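Local coordinates for catechol 1,2-dioxygenase (Burkholderia vietnamiensis, PDB 5TD3), which probably catalyses the oxygen-dependent intradiol cleavage of catechol to cis,cis-muconate, and is seen here with zinc bound, at residues A[148-153]-A[296-301]; A[176-181]-A[188-193]; A[235-240]-A[249-254]. One frame throughout, in Å; residues are numbered along the deposited sequence. Where two conformers were deposited one is given.

Contact 1: residues A[148-153]-A[296-301]; sequences HGTVKD and TFDFVL
D298 OD1 takes two donors: the backbone N of T150, at 3.0 Å, and a water at 2.8 Å. The T150 bond joins strands 144-152 and 292-300, a parallel pair in one sheet of the beta sandwich found in intradiol dioxygenases. The two strands keep one register, H148 beside T296 and V151 beside F299, but the backbone ladder is interrupted between these pairs. There T150 N lies too far from F297 O for a bond and turns to the D298 carboxylate instead. F297 O bonds the hydroxyl of Y201. D298 CG sits anti to its own carbonyl carbon (chi1 -64°), which brings OD1 back to the neighbouring strand. T150 N meets OD1 on its anti side, 26° out of the carboxylate plane.

On either side of this break the ladder is regular. F297 N binds H148 O at 2.8 Å, F299 N binds T150 O, K152 N binds F299 O, and L301 N binds K152 O. G149 CA makes a CA-H...O contact with F297 O at 3.4 Å. K152 NZ and D298 OD2 do not touch, and waters link them, partly by weak bonds.

V151 and F299 point to the face that meets the other sheet, where V240 and V164 pack on F299. V151 divides its two methyls. CG2 meets the F299 ring obliquely, at CD2. CG1 crosses to L301 and lies 3.7 Å from L301 CD1.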
ATOM      1  N   HIS A 148      16.648  -8.035 -34.948  1.00 29.93           N
ATOM      2  CA  HIS A 148      17.541  -9.167 -35.131  1.00 29.31           C
ATOM      3  C   HIS A 148      18.908  -8.840 -34.557  1.00 32.44           C
ATOM      4  O   HIS A 148      19.283  -7.674 -34.399  1.00 35.72           O
ATOM      5  CB  HIS A 148      17.663  -9.547 -36.610  1.00 36.71           C
ATOM      6  CG  HIS A 148      18.171  -8.438 -37.471  1.00 33.68           C
ATOM      7  ND1 HIS A 148      19.499  -8.313 -37.824  1.00 32.97           N
ATOM      8  CD2 HIS A 148      17.533  -7.378 -38.020  1.00 34.10           C
ATOM      9  CE1 HIS A 148      19.651  -7.238 -38.579  1.00 38.15           C
ATOM     10  NE2 HIS A 148      18.472  -6.649 -38.708  1.00 35.65           N
ATOM     11  N   GLY A 149      19.662  -9.893 -34.272  1.00 30.73           N
ATOM     12  CA  GLY A 149      20.998  -9.727 -33.730  1.00 30.12           C
ATOM     13  C   GLY A 149      21.563 -11.074 -33.332  1.00 30.12           C
ATOM     14  O   GLY A 149      21.058 -12.117 -33.748  1.00 32.32           O
ATOM     15  N   THR A 150      22.628 -11.031 -32.532  1.00 33.31           N
ATOM     16  CA  THR A 150      23.288 -12.228 -32.036  0.51 34.19           C
ATOM     17  C   THR A 150      23.373 -12.181 -30.517  1.00 39.64           C
ATOM     18  O   THR A 150      23.457 -11.103 -29.918  1.00 37.73           O
ATOM     19  CB  THR A 150      24.699 -12.369 -32.634  0.51 35.19           C
ATOM     20  OG1 THR A 150      24.649 -12.113 -34.043  0.51 36.34           O
ATOM     21  CG2 THR A 150      25.248 -13.767 -32.402  0.51 35.85           C
ATOM     22  N   VAL A 151      23.348 -13.358 -29.901  1.00 28.83           N
ATOM     23  CA  VAL A 151      23.588 -13.510 -28.472  1.00 27.93           C
ATOM     24  C   VAL A 151      25.018 -14.008 -28.313  1.00 28.81           C
ATOM     25  O   VAL A 151      25.404 -14.998 -28.943  1.00 29.83           O
ATOM     26  CB  VAL A 151      22.583 -14.477 -27.822  1.00 35.52           C
ATOM     27  CG1 VAL A 151      22.784 -14.525 -26.302  1.00 29.71           C
ATOM     28  CG2 VAL A 151      21.147 -14.047 -28.138  1.00 31.99           C
ATOM     29  N   LYS A 152      25.819 -13.297 -27.515  1.00 31.73           N
ATOM     30  CA  LYS A 152      27.229 -13.637 -27.344  1.00 30.16           C
ATOM     31  C   LYS A 152      27.587 -13.640 -25.865  1.00 28.66           C
ATOM     32  O   LYS A 152      26.885 -13.060 -25.034  1.00 27.51           O
ATOM     33  CB  LYS A 152      28.150 -12.650 -28.080  1.00 34.12           C
ATOM     34  CG  LYS A 152      28.058 -12.717 -29.611  1.00 32.86           C
ATOM     35  CD  LYS A 152      28.939 -11.670 -30.263  1.00 32.36           C
ATOM     36  CE  LYS A 152      28.917 -11.806 -31.775  1.00 49.40           C
ATOM     37  NZ  LYS A 152      29.696 -10.717 -32.436  1.00 51.55           N
ATOM     38  N   ASP A 153      28.706 -14.291 -25.544  1.00 29.41           N
ATOM     39  CA  ASP A 153      29.233 -14.255 -24.192  1.00 28.95           C
ATOM     40  C   ASP A 153      30.292 -13.150 -24.079  1.00 29.35           C
ATOM     41  O   ASP A 153      30.529 -12.387 -25.018  1.00 30.16           O
ATOM     42  CB  ASP A 153      29.768 -15.636 -23.783  1.00 29.53           C
ATOM     43  CG  ASP A 153      30.939 -16.126 -24.644  1.00 39.26           C
ATOM     44  OD1 ASP A 153      31.660 -15.310 -25.245  1.00 31.67           O
ATOM     45  OD2 ASP A 153      31.162 -17.353 -24.676  1.00 35.89           O
ATOM     46  N   THR A 296      18.972  -3.738 -35.578  1.00 33.67           N
ATOM     47  CA  THR A 296      19.969  -4.703 -35.150  1.00 33.79           C
ATOM     48  C   THR A 296      20.261  -4.465 -33.675  1.00 38.89           C
ATOM     49  O   THR A 296      20.581  -3.341 -33.276  1.00 32.65           O
ATOM     50  CB  THR A 296      21.251  -4.570 -35.977  1.00 44.15           C
ATOM     51  OG1 THR A 296      20.944  -4.663 -37.379  1.00 37.47           O
ATOM     52  CG2 THR A 296      22.230  -5.674 -35.605  1.00 36.56           C
ATOM     53  N   PHE A 297      20.151  -5.515 -32.870  1.00 31.41           N
ATOM     54  CA  PHE A 297      20.363  -5.393 -31.430  1.00 35.18           C
ATOM     55  C   PHE A 297      21.005  -6.670 -30.924  1.00 34.57           C
ATOM     56  O   PHE A 297      20.414  -7.746 -31.036  1.00 38.52           O
ATOM     57  CB  PHE A 297      19.054  -5.116 -30.692  1.00 31.71           C
ATOM     58  CG  PHE A 297      19.228  -4.857 -29.214  1.00 37.81           C
ATOM     59  CD1 PHE A 297      19.900  -3.730 -28.763  1.00 38.08           C
ATOM     60  CD2 PHE A 297      18.687  -5.729 -28.278  1.00 41.43           C
ATOM     61  CE1 PHE A 297      20.053  -3.493 -27.406  1.00 41.81           C
ATOM     62  CE2 PHE A 297      18.827  -5.491 -26.920  1.00 41.60           C
ATOM     63  CZ  PHE A 297      19.511  -4.376 -26.484  1.00 38.79           C
ATOM     64  N   ASP A 298      22.213  -6.546 -30.391  1.00 36.74           N
ATOM     65  CA  ASP A 298      22.992  -7.676 -29.916  1.00 31.30           C
ATOM     66  C   ASP A 298      22.892  -7.789 -28.398  1.00 42.12           C
ATOM     67  O   ASP A 298      22.753  -6.787 -27.692  1.00 41.89           O
ATOM     68  CB  ASP A 298      24.458  -7.523 -30.336  1.00 36.77           C
ATOM     69  CG  ASP A 298      24.637  -7.544 -31.845  1.00 46.39           C
ATOM     70  OD1 ASP A 298      23.867  -8.260 -32.532  1.00 40.60           O
ATOM     71  OD2 ASP A 298      25.547  -6.838 -32.339  1.00 45.27           O
ATOM     72  N   PHE A 299      22.922  -9.024 -27.906  1.00 29.93           N
ATOM     73  CA  PHE A 299      22.964  -9.307 -26.477  1.00 28.76           C
ATOM     74  C   PHE A 299      24.330  -9.859 -26.101  1.00 29.93           C
ATOM     75  O   PHE A 299      24.890 -10.688 -26.819  1.00 31.76           O
ATOM     76  CB  PHE A 299      21.907 -10.327 -26.064  1.00 28.31           C
ATOM     77  CG  PHE A 299      20.502  -9.892 -26.324  1.00 27.23           C
ATOM     78  CD1 PHE A 299      19.832  -9.087 -25.416  1.00 28.57           C
ATOM     79  CD2 PHE A 299      19.844 -10.300 -27.474  1.00 28.13           C
ATOM     80  CE1 PHE A 299      18.525  -8.692 -25.655  1.00 28.71           C
ATOM     81  CE2 PHE A 299      18.534  -9.916 -27.724  1.00 27.26           C
ATOM     82  CZ  PHE A 299      17.873  -9.107 -26.810  1.00 29.46           C
ATOM     83  N   VAL A 300      24.866  -9.390 -24.979  1.00 28.99           N
ATOM     84  CA  VAL A 300      26.069  -9.958 -24.385  1.00 29.93           C
ATOM     85  C   VAL A 300      25.706 -10.407 -22.981  1.00 28.69           C
ATOM     86  O   VAL A 300      25.249  -9.596 -22.164  1.00 26.97           O
ATOM     87  CB  VAL A 300      27.231  -8.961 -24.368  1.00 30.29           C
ATOM     88  CG1 VAL A 300      28.452  -9.598 -23.689  1.00 31.33           C
ATOM     89  CG2 VAL A 300      27.564  -8.544 -25.799  1.00 31.77           C
ATOM     90  N   LEU A 301      25.871 -11.697 -22.716  1.00 29.73           N
ATOM     91  CA  LEU A 301      25.470 -12.302 -21.457  1.00 28.93           C
ATOM     92  C   LEU A 301      26.637 -12.346 -20.475  1.00 33.41           C
ATOM     93  O   LEU A 301      27.805 -12.265 -20.852  1.00 31.07           O
ATOM     94  CB  LEU A 301      24.931 -13.715 -21.690  1.00 30.14           C
ATOM     95  CG  LEU A 301      23.797 -13.884 -22.713  1.00 30.22           C
ATOM     96  CD1 LEU A 301      23.229 -15.304 -22.665  1.00 31.40           C
ATOM     97  CD2 LEU A 301      22.680 -12.857 -22.502  1.00 28.14           C
TER
HETATM   98  O   HOH W   1      24.351  -9.309 -35.105  1.00 51.29           O
HETATM   99  O   HOH W   2      28.470  -8.348 -31.613  1.00 48.41           O
HETATM  100  O   HOH W   3      26.961  -9.167 -33.787  1.00 49.30           O

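Contact 2: residues A[176-181]-A[188-193]; sequences SHFDPT and NLRGAV
R190 grips S176 side-on with two nitrogens. Its NE bonds S176 OG at 2.9 Å, and its NH2 bonds S176 O at 2.9 Å. This ties the loop after strand 163-167 to strand 190-194 in the beta sandwich of the dioxygenase domain. OG lies close to the guanidinium plane, while S176 O is met in its carbonyl plane. A weak NE bond also reaches S176 O. The hydroxyl passes the chain on, donating to a lone pair of N188 O at 2.7 Å. S176 OG is set between its own N and carbonyl carbon (chi1 61°), where it reaches both partners. A water joins S176 N to the same N188 O, which therefore has two donors.

F178 meets R190 NH2 with its ring edge, CD2 at 3.7 Å. H177 comes near NE obliquely.

Further out, R190 NH1 bonds L120 O, and H177 NE2 takes the N-H of F187. R190 also packs on Y175, a zinc ligand next to S176, so the grip probably helps hold the chain beside the metal site. Q184 bonds both D179 and N188. D179 OD1 accepts from T181 N at 2.8 Å, which makes an Asx turn, and also takes T181 OG1 at 2.6 Å.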
ATOM      1  N   SER A 176      -1.029  -7.311 -24.891  1.00 19.00           N
ATOM      2  CA  SER A 176      -1.928  -8.448 -24.750  1.00 22.60           C
ATOM      3  C   SER A 176      -1.936  -8.934 -23.297  1.00 17.17           C
ATOM      4  O   SER A 176      -0.944  -8.812 -22.572  1.00 19.55           O
ATOM      5  CB  SER A 176      -1.534  -9.578 -25.711  1.00 18.30           C
ATOM      6  OG  SER A 176      -0.219 -10.055 -25.450  1.00 21.04           O
ATOM      7  N   HIS A 177      -3.101  -9.435 -22.874  1.00 18.30           N
ATOM      8  CA  HIS A 177      -3.403  -9.887 -21.509  1.00 17.81           C
ATOM      9  C   HIS A 177      -3.606  -8.726 -20.539  1.00 19.18           C
ATOM     10  O   HIS A 177      -4.029  -8.940 -19.393  1.00 22.95           O
ATOM     11  CB  HIS A 177      -2.323 -10.827 -20.964  1.00 24.79           C
ATOM     12  CG  HIS A 177      -2.060 -11.999 -21.856  1.00 29.71           C
ATOM     13  ND1 HIS A 177      -2.682 -13.220 -21.684  1.00 28.27           N
ATOM     14  CD2 HIS A 177      -1.280 -12.125 -22.956  1.00 28.93           C
ATOM     15  CE1 HIS A 177      -2.277 -14.051 -22.628  1.00 32.05           C
ATOM     16  NE2 HIS A 177      -1.428 -13.411 -23.412  1.00 28.94           N
ATOM     17  N   PHE A 178      -3.324  -7.507 -20.985  1.00 18.50           N
ATOM     18  CA  PHE A 178      -3.537  -6.291 -20.200  1.00 18.06           C
ATOM     19  C   PHE A 178      -4.256  -5.232 -21.025  1.00 23.41           C
ATOM     20  O   PHE A 178      -4.128  -4.028 -20.764  1.00 21.00           O
ATOM     21  CB  PHE A 178      -2.209  -5.739 -19.669  1.00 16.77           C
ATOM     22  CG  PHE A 178      -1.447  -6.708 -18.808  1.00 21.39           C
ATOM     23  CD1 PHE A 178      -1.714  -6.800 -17.451  1.00 19.56           C
ATOM     24  CD2 PHE A 178      -0.453  -7.517 -19.349  1.00 17.98           C
ATOM     25  CE1 PHE A 178      -1.017  -7.657 -16.644  1.00 21.70           C
ATOM     26  CE2 PHE A 178       0.255  -8.401 -18.545  1.00 20.09           C
ATOM     27  CZ  PHE A 178      -0.024  -8.478 -17.189  1.00 20.66           C
ATOM     28  N   ASP A 179      -5.016  -5.652 -22.031  1.00 23.57           N
ATOM     29  CA  ASP A 179      -5.612  -4.688 -22.941  1.00 23.84           C
ATOM     30  C   ASP A 179      -7.048  -4.467 -22.498  1.00 22.06           C
ATOM     31  O   ASP A 179      -7.867  -5.396 -22.595  1.00 20.68           O
ATOM     32  CB  ASP A 179      -5.550  -5.181 -24.395  1.00 18.39           C
ATOM     33  CG  ASP A 179      -6.096  -4.173 -25.395  1.00 23.91           C
ATOM     34  OD1 ASP A 179      -7.037  -3.425 -25.052  1.00 19.44           O
ATOM     35  OD2 ASP A 179      -5.614  -4.146 -26.552  1.00 23.39           O
ATOM     36  N   PRO A 180      -7.398  -3.283 -21.987  1.00 18.65           N
ATOM     37  CA  PRO A 180      -8.738  -3.105 -21.425  1.00 22.50           C
ATOM     38  C   PRO A 180      -9.834  -3.122 -22.473  1.00 22.13           C
ATOM     39  O   PRO A 180     -11.002  -3.278 -22.103  1.00 27.81           O
ATOM     40  CB  PRO A 180      -8.646  -1.740 -20.720  1.00 25.91           C
ATOM     41  CG  PRO A 180      -7.617  -0.998 -21.487  1.00 25.07           C
ATOM     42  CD  PRO A 180      -6.606  -2.045 -21.950  1.00 16.25           C
ATOM     43  N   THR A 181      -9.498  -2.974 -23.764  1.00 22.46           N
ATOM     44  CA  THR A 181     -10.504  -3.077 -24.814  1.00 19.64           C
ATOM     45  C   THR A 181     -10.784  -4.519 -25.225  1.00 25.02           C
ATOM     46  O   THR A 181     -11.741  -4.752 -25.968  1.00 24.71           O
ATOM     47  CB  THR A 181     -10.088  -2.296 -26.062  1.00 19.68           C
ATOM     48  OG1 THR A 181      -9.006  -2.971 -26.705  1.00 22.43           O
ATOM     49  CG2 THR A 181      -9.643  -0.858 -25.705  1.00 23.14           C
ATOM     50  N   ASN A 188      -0.407 -12.031 -28.269  1.00 25.06           N
ATOM     51  CA  ASN A 188      -0.123 -11.052 -29.311  1.00 25.73           C
ATOM     52  C   ASN A 188       1.090 -10.226 -28.911  1.00 21.55           C
ATOM     53  O   ASN A 188       1.169  -9.730 -27.787  1.00 20.88           O
ATOM     54  CB  ASN A 188      -1.312 -10.130 -29.554  1.00 26.76           C
ATOM     55  CG  ASN A 188      -1.111  -9.259 -30.772  1.00 23.88           C
ATOM     56  OD1 ASN A 188      -0.687  -9.742 -31.814  1.00 25.98           O
ATOM     57  ND2 ASN A 188      -1.404  -7.979 -30.650  1.00 24.26           N
ATOM     58  N   LEU A 189       2.043 -10.101 -29.838  1.00 23.77           N
ATOM     59  CA  LEU A 189       3.271  -9.329 -29.636  1.00 26.47           C
ATOM     60  C   LEU A 189       4.111  -9.894 -28.490  1.00 21.58           C
ATOM     61  O   LEU A 189       4.840  -9.162 -27.809  1.00 20.67           O
ATOM     62  CB  LEU A 189       2.963  -7.839 -29.422  1.00 19.17           C
ATOM     63  CG  LEU A 189       2.010  -7.295 -30.491  1.00 21.00           C
ATOM     64  CD1 LEU A 189       1.640  -5.862 -30.148  1.00 19.55           C
ATOM     65  CD2 LEU A 189       2.614  -7.385 -31.894  1.00 27.87           C
ATOM     66  N   ARG A 190       4.041 -11.210 -28.281  1.00 21.68           N
ATOM     67  CA  ARG A 190       4.847 -11.886 -27.270  1.00 20.85           C
ATOM     68  C   ARG A 190       5.400 -13.167 -27.876  1.00 22.21           C
ATOM     69  O   ARG A 190       4.648 -13.955 -28.447  1.00 23.27           O
ATOM     70  CB  ARG A 190       4.014 -12.225 -26.024  1.00 20.72           C
ATOM     71  CG  ARG A 190       3.374 -11.016 -25.339  1.00 19.52           C
ATOM     72  CD  ARG A 190       2.509 -11.438 -24.171  1.00 19.73           C
ATOM     73  NE  ARG A 190       1.900 -10.279 -23.504  1.00 18.69           N
ATOM     74  CZ  ARG A 190       2.483  -9.571 -22.536  1.00 18.16           C
ATOM     75  NH1 ARG A 190       3.697  -9.882 -22.093  1.00 18.39           N
ATOM     76  NH2 ARG A 190       1.844  -8.526 -22.008  1.00 18.93           N
ATOM     77  N   GLY A 191       6.704 -13.369 -27.781  1.00 22.48           N
ATOM     78  CA  GLY A 191       7.235 -14.589 -28.368  1.00 23.76           C
ATOM     79  C   GLY A 191       8.662 -14.802 -27.926  1.00 23.91           C
ATOM     80  O   GLY A 191       9.319 -13.888 -27.427  1.00 29.20           O
ATOM     81  N   ALA A 192       9.161 -16.000 -28.198  1.00 25.17           N
ATOM     82  CA  ALA A 192      10.519 -16.363 -27.813  1.00 29.99           C
ATOM     83  C   ALA A 192      11.195 -17.085 -28.967  1.00 26.90           C
ATOM     84  O   ALA A 192      10.556 -17.862 -29.683  1.00 29.10           O
ATOM     85  CB  ALA A 192      10.544 -17.246 -26.556  1.00 30.35           C
ATOM     86  N   VAL A 193      12.471 -16.767 -29.172  1.00 33.28           N
ATOM     87  CA  VAL A 193      13.325 -17.413 -30.161  1.00 32.29           C
ATOM     88  C   VAL A 193      14.467 -18.134 -29.451  1.00 29.15           C
ATOM     89  O   VAL A 193      15.090 -17.575 -28.537  1.00 29.94           O
ATOM     90  CB  VAL A 193      13.880 -16.391 -31.170  1.00 31.67           C
ATOM     91  CG1 VAL A 193      15.022 -16.997 -31.965  1.00 35.06           C
ATOM     92  CG2 VAL A 193      12.779 -15.921 -32.101  1.00 30.50           C
TER
HETATM   93  O   HOH W   4       1.686  -7.551 -25.932  1.00 20.60           O

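Contact 3: residues A[235-240]-A[249-254]; sequences HVHFFV and TTQFNI. With ZN (zinc ion), chain C.
F238 and F252 press together on the tightly packed face of this antiparallel pair, with F238 CE2 3.4 Å from F252 CE2. Their planes are 38° apart, so the rings meet obliquely. The edge of F238 is the part that reaches F252. V236 lies alongside F252, its CB above one ring face and offset toward the rim. F252 CG stands between its own N and carbonyl carbon (chi1 65°), which keeps the ring beside V236 and F238. This face meets the other sheet. F297 and F299 come edge-to-face against F252 and F238, and I147 touches V236 and F252.

Four backbone bonds join the strands. V236 and F252 form one hydrogen-bonded pair, and F238 and T250 form the other.

The opposite face is more polar. It carries H235, H237, F239, T249, Q251 and N253. Its solvent side is at T249, which is partly exposed and sets OG1 at the edge of the F239 ring, 3.2 Å from F239 CE1. Q251 has two conformers, so its approach to H235 CD2 is doubtful. A water accepts from H237 ND1 at 2.9 Å and donates to T250 O at 2.8 Å, which probably helps fix the rotation of the H237 ring. H235 ND1 is held by P233 O, and W167 stacks on H237. These partners leave both NE2 atoms turned to zinc, H235 NE2 at 2.1 Å and H237 NE2 at 2.0 Å. Y175 is the third protein ligand. Two histidines on one strand, separated by one residue, with a tyrosine from a loop, correspond to three of the four protein ligands of the intradiol dioxygenase metal site, which normally holds iron; here the metal is zinc.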
ATOM      1  N   HIS A 235       9.102   1.136 -26.589  1.00 25.64           N
ATOM      2  CA  HIS A 235      10.198   0.269 -26.174  1.00 21.15           C
ATOM      3  C   HIS A 235       9.791  -1.178 -26.410  1.00 22.44           C
ATOM      4  O   HIS A 235       8.630  -1.489 -26.679  1.00 19.09           O
ATOM      5  CB  HIS A 235      10.535   0.486 -24.699  1.00 21.58           C
ATOM      6  CG  HIS A 235       9.366   0.230 -23.800  1.00 20.80           C
ATOM      7  ND1 HIS A 235       8.358   1.150 -23.616  1.00 20.80           N
ATOM      8  CD2 HIS A 235       9.018  -0.860 -23.070  1.00 23.57           C
ATOM      9  CE1 HIS A 235       7.448   0.647 -22.800  1.00 24.83           C
ATOM     10  NE2 HIS A 235       7.828  -0.569 -22.453  1.00 22.81           N
ATOM     11  N   VAL A 236      10.769  -2.065 -26.285  1.00 19.08           N
ATOM     12  CA  VAL A 236      10.574  -3.499 -26.437  1.00 21.57           C
ATOM     13  C   VAL A 236      11.290  -4.164 -25.279  1.00 20.52           C
ATOM     14  O   VAL A 236      12.436  -3.808 -24.985  1.00 22.26           O
ATOM     15  CB  VAL A 236      11.133  -4.023 -27.772  1.00 23.82           C
ATOM     16  CG1 VAL A 236      10.953  -5.525 -27.858  1.00 30.38           C
ATOM     17  CG2 VAL A 236      10.447  -3.342 -28.961  1.00 25.13           C
ATOM     18  N   HIS A 237      10.615  -5.105 -24.610  1.00 20.55           N
ATOM     19  CA  HIS A 237      11.194  -5.841 -23.489  1.00 20.19           C
ATOM     20  C   HIS A 237      11.858  -7.127 -23.958  1.00 20.70           C
ATOM     21  O   HIS A 237      11.389  -7.779 -24.898  1.00 22.59           O
ATOM     22  CB  HIS A 237      10.142  -6.250 -22.452  1.00 17.51           C
ATOM     23  CG  HIS A 237       9.417  -5.109 -21.811  1.00 18.92           C
ATOM     24  ND1 HIS A 237       9.825  -4.546 -20.622  1.00 21.91           N
ATOM     25  CD2 HIS A 237       8.272  -4.470 -22.158  1.00 17.85           C
ATOM     26  CE1 HIS A 237       8.989  -3.575 -20.286  1.00 20.25           C
ATOM     27  NE2 HIS A 237       8.033  -3.515 -21.197  1.00 21.85           N
ATOM     28  N   PHE A 238      12.897  -7.538 -23.216  1.00 19.24           N
ATOM     29  CA  PHE A 238      13.551  -8.825 -23.413  1.00 25.84           C
ATOM     30  C   PHE A 238      13.929  -9.499 -22.094  1.00 23.73           C
ATOM     31  O   PHE A 238      14.400  -8.856 -21.152  1.00 22.18           O
ATOM     32  CB  PHE A 238      14.831  -8.697 -24.255  1.00 23.57           C
ATOM     33  CG  PHE A 238      14.601  -8.183 -25.637  1.00 25.64           C
ATOM     34  CD1 PHE A 238      14.221  -9.034 -26.655  1.00 22.35           C
ATOM     35  CD2 PHE A 238      14.779  -6.839 -25.925  1.00 24.09           C
ATOM     36  CE1 PHE A 238      14.017  -8.559 -27.935  1.00 26.87           C
ATOM     37  CE2 PHE A 238      14.581  -6.361 -27.214  1.00 26.60           C
ATOM     38  CZ  PHE A 238      14.202  -7.226 -28.216  1.00 26.02           C
ATOM     39  N   PHE A 239      13.736 -10.813 -22.057  1.00 22.46           N
ATOM     40  CA  PHE A 239      14.455 -11.728 -21.185  1.00 21.08           C
ATOM     41  C   PHE A 239      15.396 -12.523 -22.070  1.00 22.39           C
ATOM     42  O   PHE A 239      15.009 -12.921 -23.172  1.00 22.99           O
ATOM     43  CB  PHE A 239      13.530 -12.748 -20.499  1.00 24.57           C
ATOM     44  CG  PHE A 239      12.787 -12.249 -19.294  1.00 20.10           C
ATOM     45  CD1 PHE A 239      13.335 -11.327 -18.433  1.00 21.12           C
ATOM     46  CD2 PHE A 239      11.529 -12.775 -19.008  1.00 24.32           C
ATOM     47  CE1 PHE A 239      12.618 -10.902 -17.309  1.00 19.99           C
ATOM     48  CE2 PHE A 239      10.813 -12.354 -17.903  1.00 23.26           C
ATOM     49  CZ  PHE A 239      11.366 -11.411 -17.056  1.00 24.22           C
ATOM     50  N   VAL A 240      16.605 -12.811 -21.586  1.00 23.11           N
ATOM     51  CA  VAL A 240      17.450 -13.809 -22.231  1.00 24.42           C
ATOM     52  C   VAL A 240      17.934 -14.797 -21.177  1.00 26.50           C
ATOM     53  O   VAL A 240      18.586 -14.405 -20.203  1.00 24.70           O
ATOM     54  CB  VAL A 240      18.646 -13.189 -22.969  1.00 25.00           C
ATOM     55  CG1 VAL A 240      19.386 -14.289 -23.728  1.00 26.63           C
ATOM     56  CG2 VAL A 240      18.178 -12.098 -23.922  1.00 30.39           C
ATOM     57  N   THR A 249      17.567  -9.336 -17.912  1.00 18.02           N
ATOM     58  CA  THR A 249      16.340  -8.560 -18.069  1.00 17.26           C
ATOM     59  C   THR A 249      16.734  -7.214 -18.668  1.00 17.52           C
ATOM     60  O   THR A 249      17.537  -6.487 -18.076  1.00 18.81           O
ATOM     61  CB  THR A 249      15.640  -8.339 -16.724  1.00 18.50           C
ATOM     62  OG1 THR A 249      15.307  -9.597 -16.122  1.00 20.44           O
ATOM     63  CG2 THR A 249      14.362  -7.475 -16.896  1.00 17.64           C
ATOM     64  N   THR A 250      16.185  -6.876 -19.833  1.00 19.61           N
ATOM     65  CA  THR A 250      16.575  -5.620 -20.467  1.00 20.40           C
ATOM     66  C   THR A 250      15.454  -5.149 -21.387  1.00 20.88           C
ATOM     67  O   THR A 250      14.372  -5.743 -21.447  1.00 23.23           O
ATOM     68  CB  THR A 250      17.920  -5.770 -21.208  1.00 24.98           C
ATOM     69  OG1 THR A 250      18.421  -4.481 -21.583  1.00 23.02           O
ATOM     70  CG2 THR A 250      17.791  -6.640 -22.471  1.00 21.44           C
ATOM     71  N   GLN A 251      15.731  -4.048 -22.084  1.00 21.02           N
ATOM     72  CA  GLN A 251      14.826  -3.495 -23.076  0.51 21.00           C
ATOM     73  C   GLN A 251      15.655  -2.702 -24.071  1.00 21.47           C
ATOM     74  O   GLN A 251      16.856  -2.498 -23.885  1.00 23.16           O
ATOM     75  CB  GLN A 251      13.776  -2.586 -22.436  0.51 20.30           C
ATOM     76  CG  GLN A 251      14.225  -1.133 -22.320  0.51 19.99           C
ATOM     77  CD  GLN A 251      13.162  -0.232 -21.724  0.51 21.96           C
ATOM     78  OE1 GLN A 251      13.195   0.988 -21.887  0.51 22.17           O
ATOM     79  NE2 GLN A 251      12.207  -0.833 -21.033  0.51 22.40           N
ATOM     80  N   PHE A 252      15.015  -2.261 -25.152  1.00 20.25           N
ATOM     81  CA  PHE A 252      15.603  -1.123 -25.851  1.00 21.75           C
ATOM     82  C   PHE A 252      14.493  -0.139 -26.197  1.00 27.17           C
ATOM     83  O   PHE A 252      13.312  -0.497 -26.279  1.00 21.28           O
ATOM     84  CB  PHE A 252      16.468  -1.502 -27.075  1.00 26.79           C
ATOM     85  CG  PHE A 252      15.733  -2.143 -28.215  1.00 28.47           C
ATOM     86  CD1 PHE A 252      14.835  -1.423 -28.999  1.00 29.73           C
ATOM     87  CD2 PHE A 252      16.016  -3.452 -28.567  1.00 28.84           C
ATOM     88  CE1 PHE A 252      14.186  -2.022 -30.066  1.00 33.19           C
ATOM     89  CE2 PHE A 252      15.369  -4.053 -29.635  1.00 31.96           C
ATOM     90  CZ  PHE A 252      14.458  -3.338 -30.385  1.00 31.52           C
ATOM     91  N   ASN A 253      14.876   1.121 -26.336  1.00 22.17           N
ATOM     92  CA  ASN A 253      13.924   2.158 -26.682  1.00 25.16           C
ATOM     93  C   ASN A 253      13.986   2.442 -28.173  1.00 24.97           C
ATOM     94  O   ASN A 253      15.036   2.318 -28.805  1.00 27.28           O
ATOM     95  CB  ASN A 253      14.200   3.424 -25.875  1.00 22.60           C
ATOM     96  CG  ASN A 253      13.796   3.270 -24.426  1.00 27.84           C
ATOM     97  OD1 ASN A 253      12.641   3.492 -24.069  1.00 35.17           O
ATOM     98  ND2 ASN A 253      14.732   2.847 -23.594  1.00 39.74           N
ATOM     99  N   ILE A 254      12.844   2.829 -28.731  1.00 26.29           N
ATOM    100  CA  ILE A 254      12.774   3.155 -30.148  1.00 28.33           C
ATOM    101  C   ILE A 254      13.405   4.522 -30.359  1.00 29.97           C
ATOM    102  O   ILE A 254      12.984   5.511 -29.751  1.00 28.95           O
ATOM    103  CB  ILE A 254      11.325   3.124 -30.652  1.00 25.66           C
ATOM    104  CG1 ILE A 254      10.724   1.743 -30.386  1.00 28.62           C
ATOM    105  CG2 ILE A 254      11.274   3.484 -32.142  1.00 27.50           C
ATOM    106  CD1 ILE A 254      11.471   0.610 -31.080  1.00 29.31           C
TER
HETATM  107 ZN    ZN C 401       6.752  -2.079 -21.518  1.00 21.18          ZN
HETATM  108  O   HOH W   5      12.302  -5.630 -19.512  1.00 19.80           O

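In the fold
From the N terminus, the chain passes the helical region and enters the dioxygenase domain, where 148-153 opens contact 1. Contact 2 then closes a short loop of six residues between 176-181 and 188-193. Contact 3 follows in series as the hairpin 235-241 with 248-253. Only at 296-301 does the chain return to close contact 1, so contacts 2 and 3 are both nested inside its loop. Contact 1 belongs to one sheet of the sandwich. Contacts 2 and 3 reach the other, with centres about 14 Å apart and no touch between them. Contacts 1 and 3 meet across the sheets through aromatic and aliphatic side chains.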